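Local coordinates for protein glucose-resistance amylase regulator (Weissella paramesenteroides ATCC 33313, PDB 4RK6) that probably represses or otherwise regulates transcription as a LacI-family DNA-binding factor, and binds D-glucose in its periplasmic-binding-protein-like sugar cleft, at residues E112-I117 / A192-A197; T196-G201 / L237-Q242; V118-D123 / T272-R277. All coordinates share one frame; numbering follows the deposited sequence.

Contact 1. Residues E112-I117 / A192-A197; sequences EMMNSI and AAIATA. With GLC (alpha-D-glucopyranose), chain C.
Met113 O accepts from two donors, the backbone N of Ile117, whose side chain meets Ile194, and, in one of the serine's two conformers, Ser116 OG at 2.7 Å. Strand 192-195, which carries Ile194, belongs to the sheet of the periplasmic-binding-protein-like fold common to LacI-family sugar regulators, and helix 110-123 packs across one of its faces. Ile117 and Ile194 have the closest backbones of the pair, their CA atoms lying 7.7 Å apart. Both side chains point into the gap between helix and strand, and the short branch of each lies against the long arm of the other. Ile117 CG2 sits 3.6 Å from Ile194 CD1 and only slightly farther from Ile194 CG1, while Ile117 CD1 approaches Ile194 CG2 at 4.1 Å. The long arm of Ile194 lies beside its own backbone N (chi1 -61°) and then runs extended, which carries CD1 up against the helix. Met114, a selenomethionine, reaches the same isoleucine from one turn earlier in the helix: its chain leaves anti to the backbone N and then bends at chi2 (68°) and chi3 (64°), and SE lies 4.1 Å from both CD1 and CG2 of Ile194, meeting the end of the long arm and the branch together. Phe149, Ile129 and Leu131 also touch Ile194. Every residue that touches here is buried, and the join is wholly apolar. Beyond the strand the chain turns into the glucose pocket, where Ala197 CB and Thr196 O each lie 3.7 Å from glucose C6.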
loop_
_atom_site.group_PDB
_atom_site.type_symbol
_atom_site.label_atom_id
_atom_site.label_comp_id
_atom_site.label_asym_id
_atom_site.label_seq_id
_atom_site.Cartn_x
_atom_site.Cartn_y
_atom_site.Cartn_z
ATOM N N GLU A 112 11.306 -23.464 -2.727
ATOM C CA GLU A 112 10.034 -24.138 -2.976
ATOM C C GLU A 112 9.078 -23.252 -3.760
ATOM O O GLU A 112 8.394 -23.738 -4.682
ATOM C CB GLU A 112 9.389 -24.554 -1.663
ATOM C CG GLU A 112 8.219 -25.510 -1.796
ATOM C CD GLU A 112 7.649 -25.912 -0.444
ATOM O OE1 GLU A 112 6.422 -25.794 -0.257
ATOM O OE2 GLU A 112 8.425 -26.336 0.442
HETATM N N MSE A 113 9.003 -21.966 -3.387
HETATM C CA MSE A 113 8.145 -21.011 -4.134
HETATM C C MSE A 113 8.549 -20.990 -5.565
HETATM O O MSE A 113 7.723 -21.220 -6.465
HETATM C CB MSE A 113 8.225 -19.580 -3.611
HETATM C CG MSE A 113 7.533 -19.424 -2.265
HETATM SE SE MSE A 113 7.217 -17.513 -1.923
HETATM C CE MSE A 113 9.072 -17.039 -1.414
HETATM N N MSE A 114 9.834 -20.753 -5.808
HETATM C CA MSE A 114 10.321 -20.616 -7.184
HETATM C C MSE A 114 10.179 -21.886 -7.962
HETATM O O MSE A 114 9.763 -21.881 -9.123
HETATM C CB MSE A 114 11.779 -20.194 -7.214
HETATM C CG MSE A 114 12.289 -19.988 -8.633
HETATM SE SE MSE A 114 11.429 -18.420 -9.475
HETATM C CE MSE A 114 12.150 -17.089 -8.251
ATOM N N ASN A 115 10.547 -22.996 -7.347
ATOM C CA ASN A 115 10.444 -24.264 -8.010
ATOM C C ASN A 115 8.990 -24.646 -8.355
ATOM O O ASN A 115 8.746 -25.204 -9.413
ATOM C CB ASN A 115 11.112 -25.336 -7.176
ATOM C CG ASN A 115 11.313 -26.595 -7.946
ATOM O OD1 ASN A 115 12.032 -26.612 -8.947
ATOM N ND2 ASN A 115 10.644 -27.662 -7.517
ATOM N N SER A 116 8.035 -24.301 -7.502
ATOM C CA SER A 116 6.625 -24.549 -7.800
ATOM C C SER A 116 6.195 -23.775 -9.050
ATOM O O SER A 116 5.426 -24.250 -9.837
ATOM C CB SER A 116 5.720 -24.213 -6.607
ATOM O OG SER A 116 5.534 -22.814 -6.433
ATOM N N ILE A 117 6.708 -22.571 -9.229
ATOM C CA ILE A 117 6.282 -21.757 -10.365
ATOM C C ILE A 117 6.879 -22.307 -11.654
ATOM O O ILE A 117 6.205 -22.433 -12.645
ATOM C CB ILE A 117 6.693 -20.276 -10.199
ATOM C CG1 ILE A 117 6.017 -19.671 -8.961
ATOM C CG2 ILE A 117 6.372 -19.504 -11.468
ATOM C CD1 ILE A 117 6.579 -18.320 -8.565
ATOM N N ALA A 192 6.849 -16.728 -21.124
ATOM C CA ALA A 192 6.360 -16.540 -19.756
ATOM C C ALA A 192 7.360 -15.745 -18.959
ATOM O O ALA A 192 8.575 -15.808 -19.187
ATOM C CB ALA A 192 6.108 -17.869 -19.080
ATOM N N ALA A 193 6.837 -14.966 -18.023
ATOM C CA ALA A 193 7.645 -14.186 -17.120
ATOM C C ALA A 193 7.207 -14.461 -15.683
ATOM O O ALA A 193 6.021 -14.506 -15.384
ATOM C CB ALA A 193 7.513 -12.708 -17.434
ATOM N N ILE A 194 8.182 -14.693 -14.820
ATOM C CA ILE A 194 7.956 -14.831 -13.394
ATOM C C ILE A 194 8.294 -13.481 -12.797
ATOM O O ILE A 194 9.430 -13.008 -12.879
ATOM C CB ILE A 194 8.842 -15.922 -12.776
ATOM C CG1 ILE A 194 8.514 -17.273 -13.415
ATOM C CG2 ILE A 194 8.623 -15.968 -11.279
ATOM C CD1 ILE A 194 9.417 -18.418 -13.028
ATOM N N ALA A 195 7.303 -12.833 -12.206
ATOM C CA ALA A 195 7.475 -11.502 -11.645
ATOM C C ALA A 195 7.803 -11.586 -10.166
ATOM O O ALA A 195 7.067 -12.237 -9.420
ATOM C CB ALA A 195 6.183 -10.717 -11.861
ATOM N N THR A 196 8.857 -10.904 -9.703
ATOM C CA THR A 196 9.307 -11.081 -8.314
ATOM C C THR A 196 8.410 -10.385 -7.287
ATOM O O THR A 196 8.570 -10.591 -6.083
ATOM C CB THR A 196 10.758 -10.593 -8.073
ATOM O OG1 THR A 196 10.845 -9.176 -8.290
ATOM C CG2 THR A 196 11.702 -11.322 -8.948
ATOM N N ALA A 197 7.489 -9.551 -7.763
ATOM C CA ALA A 197 6.459 -8.962 -6.905
ATOM C C ALA A 197 5.235 -8.683 -7.728
ATOM O O ALA A 197 5.306 -8.595 -8.957
ATOM C CB ALA A 197 6.958 -7.697 -6.239
HETATM C C1 GLC C . 10.653 -8.692 0.029
HETATM C C2 GLC C . 10.267 -10.014 0.691
HETATM C C3 GLC C . 9.781 -11.056 -0.296
HETATM C C4 GLC C . 8.764 -10.425 -1.250
HETATM C C5 GLC C . 9.462 -9.286 -1.994
HETATM C C6 GLC C . 8.517 -8.576 -2.960
HETATM O O1 GLC C . 11.931 -8.846 -0.454
HETATM O O2 GLC C . 11.382 -10.574 1.384
HETATM O O3 GLC C . 9.175 -12.076 0.491
HETATM O O4 GLC C . 8.254 -11.397 -2.113
HETATM O O5 GLC C . 9.883 -8.297 -1.092
HETATM O O6 GLC C . 7.443 -8.001 -2.283
#

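Contact 2. Residues T196-G201 / L237-Q242; sequences TADMVG and LTTVKQ. With GLC (alpha-D-glucopyranose), chain C.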
loop_
_atom_site.group_PDB
_atom_site.type_symbol
_atom_site.label_atom_id
_atom_site.label_comp_id
_atom_site.label_asym_id
_atom_site.label_seq_id
_atom_site.Cartn_x
_atom_site.Cartn_y
_atom_site.Cartn_z
ATOM N N THR A 196 8.857 -10.904 -9.703
ATOM C CA THR A 196 9.307 -11.081 -8.314
ATOM C C THR A 196 8.410 -10.385 -7.287
ATOM O O THR A 196 8.570 -10.591 -6.083
ATOM C CB THR A 196 10.758 -10.593 -8.073
ATOM O OG1 THR A 196 10.845 -9.176 -8.290
ATOM C CG2 THR A 196 11.702 -11.322 -8.948
ATOM N N ALA A 197 7.489 -9.551 -7.763
ATOM C CA ALA A 197 6.459 -8.962 -6.905
ATOM C C ALA A 197 5.235 -8.683 -7.728
ATOM O O ALA A 197 5.306 -8.595 -8.957
ATOM C CB ALA A 197 6.958 -7.697 -6.239
ATOM N N ASP A 198 4.078 -8.597 -7.072
ATOM C CA ASP A 198 2.822 -8.387 -7.798
ATOM C C ASP A 198 2.831 -7.165 -8.751
ATOM O O ASP A 198 2.329 -7.252 -9.880
ATOM C CB ASP A 198 1.642 -8.238 -6.838
ATOM C CG ASP A 198 1.477 -9.443 -5.914
ATOM O OD1 ASP A 198 1.782 -10.596 -6.308
ATOM O OD2 ASP A 198 1.022 -9.191 -4.784
HETATM N N MSE A 199 3.405 -6.051 -8.299
HETATM C CA MSE A 199 3.406 -4.797 -9.086
HETATM C C MSE A 199 4.225 -4.981 -10.349
HETATM O O MSE A 199 3.912 -4.395 -11.362
HETATM C CB MSE A 199 3.914 -3.610 -8.262
HETATM C CG MSE A 199 2.783 -2.980 -7.482
HETATM SE SE MSE A 199 1.633 -2.054 -8.782
HETATM C CE MSE A 199 0.712 -1.078 -7.342
ATOM N N VAL A 200 5.255 -5.831 -10.310
ATOM C CA VAL A 200 6.024 -6.129 -11.516
ATOM C C VAL A 200 5.080 -6.747 -12.545
ATOM O O VAL A 200 5.109 -6.396 -13.729
ATOM C CB VAL A 200 7.211 -7.065 -11.222
ATOM C CG1 VAL A 200 7.930 -7.469 -12.506
ATOM C CG2 VAL A 200 8.159 -6.434 -10.223
ATOM N N GLY A 201 4.235 -7.677 -12.101
ATOM C CA GLY A 201 3.249 -8.309 -12.959
ATOM C C GLY A 201 2.252 -7.314 -13.543
ATOM O O GLY A 201 1.894 -7.385 -14.712
ATOM N N LEU A 237 -4.111 -12.074 -11.897
ATOM C CA LEU A 237 -2.783 -12.693 -11.939
ATOM C C LEU A 237 -2.699 -13.977 -11.148
ATOM O O LEU A 237 -3.034 -14.031 -9.961
ATOM C CB LEU A 237 -1.721 -11.708 -11.438
ATOM C CG LEU A 237 -1.383 -10.596 -12.413
ATOM C CD1 LEU A 237 -0.826 -9.387 -11.671
ATOM C CD2 LEU A 237 -0.401 -11.101 -13.484
ATOM N N THR A 238 -2.225 -15.002 -11.842
ATOM C CA THR A 238 -1.767 -16.246 -11.221
ATOM C C THR A 238 -0.578 -15.878 -10.342
ATOM O O THR A 238 0.285 -15.053 -10.731
ATOM C CB THR A 238 -1.416 -17.253 -12.309
ATOM O OG1 THR A 238 -2.626 -17.585 -13.013
ATOM C CG2 THR A 238 -0.815 -18.531 -11.735
ATOM N N THR A 239 -0.547 -16.424 -9.126
ATOM C CA THR A 239 0.380 -15.928 -8.131
ATOM C C THR A 239 0.735 -17.008 -7.091
ATOM O O THR A 239 -0.092 -17.890 -6.786
ATOM C CB THR A 239 -0.210 -14.677 -7.439
ATOM O OG1 THR A 239 0.784 -14.040 -6.641
ATOM C CG2 THR A 239 -1.439 -15.015 -6.563
ATOM N N VAL A 240 1.960 -16.947 -6.569
ATOM C CA VAL A 240 2.294 -17.652 -5.318
ATOM C C VAL A 240 1.950 -16.741 -4.167
ATOM O O VAL A 240 2.591 -15.699 -3.928
ATOM C CB VAL A 240 3.767 -18.117 -5.229
ATOM C CG1 VAL A 240 4.103 -18.638 -3.822
ATOM C CG2 VAL A 240 4.023 -19.193 -6.259
ATOM N N LYS A 241 0.919 -17.124 -3.433
ATOM C CA LYS A 241 0.472 -16.346 -2.307
ATOM C C LYS A 241 1.260 -16.691 -1.051
ATOM O O LYS A 241 1.250 -17.840 -0.613
ATOM C CB LYS A 241 -1.004 -16.577 -2.028
ATOM C CG LYS A 241 -1.556 -15.558 -1.033
ATOM C CD LYS A 241 -3.061 -15.723 -0.881
ATOM C CE LYS A 241 -3.754 -14.426 -0.509
ATOM N NZ LYS A 241 -3.328 -13.960 0.819
ATOM N N GLN A 242 1.930 -15.700 -0.491
ATOM C CA GLN A 242 2.578 -15.861 0.823
ATOM C C GLN A 242 1.578 -15.564 1.923
ATOM O O GLN A 242 0.706 -14.692 1.789
ATOM C CB GLN A 242 3.757 -14.911 0.972
ATOM C CG GLN A 242 4.807 -15.069 -0.117
ATOM C CD GLN A 242 6.157 -14.515 0.325
ATOM O OE1 GLN A 242 6.692 -14.919 1.351
ATOM N NE2 GLN A 242 6.671 -13.545 -0.407
HETATM C C1 GLC C . 10.653 -8.692 0.029
HETATM C C2 GLC C . 10.267 -10.014 0.691
HETATM C C3 GLC C . 9.781 -11.056 -0.296
HETATM C C4 GLC C . 8.764 -10.425 -1.250
HETATM C C5 GLC C . 9.462 -9.286 -1.994
HETATM C C6 GLC C . 8.517 -8.576 -2.960
HETATM O O1 GLC C . 11.931 -8.846 -0.454
HETATM O O2 GLC C . 11.382 -10.574 1.384
HETATM O O3 GLC C . 9.175 -12.076 0.491
HETATM O O4 GLC C . 8.254 -11.397 -2.113
HETATM O O5 GLC C . 9.883 -8.297 -1.092
HETATM O O6 GLC C . 7.443 -8.001 -2.283
#
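The polar approach in this contact is that of Asp198 to Thr239, where OD1 of the aspartate and OG1 of the threonine stand 3.6 Å apart, too far for a direct bond. Thr223 OG1 joins them instead, being hydrogen-bonded to both atoms. The carboxylate is further held by backbone N-H groups, OD1 by that of Gly226 and OD2 by that of Leu227, so the buried carboxylate, probably charged, has partners on both oxygens. Thr239 OG1 lies anti to its own nitrogen (chi1 -169°), the setting that turns the hydroxyl toward this group.

Van der Waals contact rests on one methyl, Leu237 CD1, set against the main chain of the helix. It lies 4.2 Å from Asp198 O and equally far from Gly201 C, where Gly201 has no side chain to intervene.

Sugar recognition takes place at the far end of segment 237-242. Gln242 NE2 donates to glucose O3 at 3.0 Å, with an almost straight N-H...O angle of 175°. The same nitrogen is hydrogen-bonded to Asp225 OD1, itself hydrogen-bonded to the glucose, while Gln242 OE1 is tied to Ser108 OG; these bonds should fix the rotation of the amide.

Strand 238-241 runs between strands 220-223 and 267-275. Thr230 of the short helix 229-232 touches Asp198, Leu237 and Thr239, whereas Val240 packs on helix 110-123, and Met199 of helix 198-210 rests on Gln228 of the second subunit.

Contact 3. Residues V118-D123 / T272-R277; sequences VDYLID and TELIQR
Tyr120 carries the whole contact from the helix side, meeting Leu274 with the root of its side chain and Gln276 with its hydroxyl. This is the outer, surface part of a helix-on-sheet join in the periplasmic-binding-protein-like fold, between helix 110-123 and segment 272-277. In Leu274, CG anti to the backbone N (chi1 -167°) brings CD1 to 3.9 Å from Tyr120 CB in an apolar contact. The same setting in the tyrosine, chi1 174°, sends its ring onward past the leucine and over toward Gln276, where OH ends 3.7 Å from Gln276 CG and 4.1 Å from Gln276 CD. Gln276 stays extended beyond CG and crosses the tyrosine at about a right angle, although its amide plane is only 6° from that of the ring. The hydroxyl lies nearer to the aliphatic CG than to the amide atoms. All three residues also touch a crystal neighbour, which may influence their conformations at this surface.

Strand 267-275 runs antiparallel beside strand 238-241, bonded through Glu273 with Lys241 and Ile275 with Thr239, and Leu274 also touches Thr238 there. On the helix, Leu121 packs on Ala192 and Ile194 of strand 192-195, while Val118 leans on helix 144-155.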
loop_
_atom_site.group_PDB
_atom_site.type_symbol
_atom_site.label_atom_id
_atom_site.label_comp_id
_atom_site.label_asym_id
_atom_site.label_seq_id
_atom_site.Cartn_x
_atom_site.Cartn_y
_atom_site.Cartn_z
ATOM N N VAL A 118 8.169 -22.634 -11.616
ATOM C CA VAL A 118 8.850 -23.165 -12.780
ATOM C C VAL A 118 8.223 -24.498 -13.167
ATOM O O VAL A 118 7.961 -24.751 -14.333
ATOM C CB VAL A 118 10.357 -23.319 -12.486
ATOM C CG1 VAL A 118 11.034 -24.154 -13.563
ATOM C CG2 VAL A 118 11.016 -21.972 -12.372
ATOM N N ASP A 119 7.944 -25.346 -12.180
ATOM C CA ASP A 119 7.307 -26.630 -12.464
ATOM C C ASP A 119 5.956 -26.479 -13.186
ATOM O O ASP A 119 5.656 -27.173 -14.162
ATOM C CB ASP A 119 7.123 -27.421 -11.176
ATOM C CG ASP A 119 7.063 -28.900 -11.425
ATOM O OD1 ASP A 119 8.037 -29.463 -11.969
ATOM O OD2 ASP A 119 6.030 -29.493 -11.095
ATOM N N TYR A 120 5.151 -25.552 -12.690
ATOM C CA TYR A 120 3.861 -25.249 -13.283
ATOM C C TYR A 120 4.006 -24.705 -14.695
ATOM O O TYR A 120 3.318 -25.150 -15.616
ATOM C CB TYR A 120 3.099 -24.243 -12.392
ATOM C CG TYR A 120 1.826 -23.769 -12.998
ATOM C CD1 TYR A 120 0.804 -24.661 -13.285
ATOM C CD2 TYR A 120 1.637 -22.437 -13.301
ATOM C CE1 TYR A 120 -0.389 -24.228 -13.856
ATOM C CE2 TYR A 120 0.458 -21.998 -13.870
ATOM C CZ TYR A 120 -0.543 -22.875 -14.149
ATOM O OH TYR A 120 -1.700 -22.385 -14.714
ATOM N N LEU A 121 4.888 -23.732 -14.890
ATOM C CA LEU A 121 5.032 -23.145 -16.214
ATOM C C LEU A 121 5.520 -24.169 -17.248
ATOM O O LEU A 121 5.035 -24.182 -18.370
ATOM C CB LEU A 121 5.973 -21.944 -16.189
ATOM C CG LEU A 121 5.368 -20.679 -15.543
ATOM C CD1 LEU A 121 6.400 -19.572 -15.441
ATOM C CD2 LEU A 121 4.152 -20.194 -16.290
ATOM N N ILE A 122 6.451 -25.026 -16.849
ATOM C CA ILE A 122 6.940 -26.096 -17.737
ATOM C C ILE A 122 5.829 -27.121 -18.023
ATOM O O ILE A 122 5.664 -27.565 -19.158
ATOM C CB ILE A 122 8.204 -26.766 -17.152
ATOM C CG1 ILE A 122 9.375 -25.773 -17.235
ATOM C CG2 ILE A 122 8.534 -28.087 -17.859
ATOM C CD1 ILE A 122 10.578 -26.238 -16.450
ATOM N N ASP A 123 5.059 -27.481 -17.008
ATOM C CA ASP A 123 3.869 -28.342 -17.191
ATOM C C ASP A 123 2.860 -27.723 -18.183
ATOM O O ASP A 123 2.175 -28.438 -18.908
ATOM C CB ASP A 123 3.169 -28.604 -15.854
ATOM C CG ASP A 123 3.881 -29.635 -14.983
ATOM O OD1 ASP A 123 4.861 -30.249 -15.434
ATOM O OD2 ASP A 123 3.453 -29.820 -13.825
ATOM N N THR A 272 3.231 -21.900 1.354
ATOM C CA THR A 272 2.612 -21.040 0.342
ATOM C C THR A 272 1.761 -21.902 -0.570
ATOM O O THR A 272 1.710 -23.131 -0.453
ATOM C CB THR A 272 3.659 -20.303 -0.519
ATOM O OG1 THR A 272 4.390 -21.230 -1.323
ATOM C CG2 THR A 272 4.592 -19.529 0.346
ATOM N N GLU A 273 1.108 -21.257 -1.515
ATOM C CA GLU A 273 0.274 -21.973 -2.450
ATOM C C GLU A 273 0.205 -21.162 -3.736
ATOM O O GLU A 273 0.246 -19.926 -3.694
ATOM C CB GLU A 273 -1.119 -22.122 -1.873
ATOM C CG GLU A 273 -1.778 -20.796 -1.492
ATOM C CD GLU A 273 -2.972 -20.975 -0.559
ATOM O OE1 GLU A 273 -3.107 -22.068 0.058
ATOM O OE2 GLU A 273 -3.785 -20.020 -0.462
ATOM N N LEU A 274 0.088 -21.883 -4.830
ATOM C CA LEU A 274 0.063 -21.283 -6.144
ATOM C C LEU A 274 -1.404 -21.169 -6.522
ATOM O O LEU A 274 -2.112 -22.170 -6.602
ATOM C CB LEU A 274 0.865 -22.147 -7.110
ATOM C CG LEU A 274 1.188 -21.469 -8.437
ATOM C CD1 LEU A 274 2.350 -22.179 -9.131
ATOM C CD2 LEU A 274 -0.026 -21.432 -9.356
ATOM N N ILE A 275 -1.882 -19.934 -6.651
ATOM C CA ILE A 275 -3.245 -19.674 -7.000
ATOM C C ILE A 275 -3.360 -19.382 -8.474
ATOM O O ILE A 275 -2.821 -18.389 -8.992
ATOM C CB ILE A 275 -3.810 -18.489 -6.201
ATOM C CG1 ILE A 275 -3.684 -18.760 -4.709
ATOM C CG2 ILE A 275 -5.259 -18.240 -6.599
ATOM C CD1 ILE A 275 -4.167 -17.632 -3.847
ATOM N N GLN A 276 -4.078 -20.254 -9.156
ATOM C CA GLN A 276 -4.225 -20.163 -10.593
ATOM C C GLN A 276 -5.386 -19.261 -10.896
ATOM O O GLN A 276 -6.485 -19.489 -10.398
ATOM C CB GLN A 276 -4.463 -21.571 -11.123
ATOM C CG GLN A 276 -4.644 -21.704 -12.591
ATOM C CD GLN A 276 -5.314 -23.005 -12.853
ATOM O OE1 GLN A 276 -4.787 -24.055 -12.473
ATOM N NE2 GLN A 276 -6.507 -22.954 -13.429
ATOM N N ARG A 277 -5.110 -18.210 -11.667
ATOM C CA ARG A 277 -6.133 -17.261 -12.094
ATOM C C ARG A 277 -6.124 -17.200 -13.627
ATOM O O ARG A 277 -6.295 -18.223 -14.248
ATOM C CB ARG A 277 -5.942 -15.907 -11.414
ATOM C CG ARG A 277 -5.980 -16.011 -9.897
ATOM C CD ARG A 277 -6.445 -14.723 -9.273
ATOM N NE ARG A 277 -6.583 -14.793 -7.823
ATOM C CZ ARG A 277 -5.741 -14.251 -6.962
ATOM N NH1 ARG A 277 -4.646 -13.637 -7.384
ATOM N NH2 ARG A 277 -6.001 -14.329 -5.669
#

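Overall arrangement
Contacts 1 and 3 use successive turns of helix 110-123 and have centres about 8 Å apart; the centre of contact 2 is about 8 Å from that of contact 1 and about 11 Å from that of contact 3. Contact 1 passes into contact 2 along the chain through the shared Thr196 and Ala197, and Ile117 CG1 packs 3.4 Å from Val240 CG2. Contacts 2 and 3 lie on neighbouring strands of the sheet, where Thr239 O and Ile275 N, 2.7 Å apart, probably form a hydrogen bond. Contacts 1 and 2 both reach glucose, whereas contact 3 is peripheral, the Leu274 side chain lying about 14 Å from the sugar.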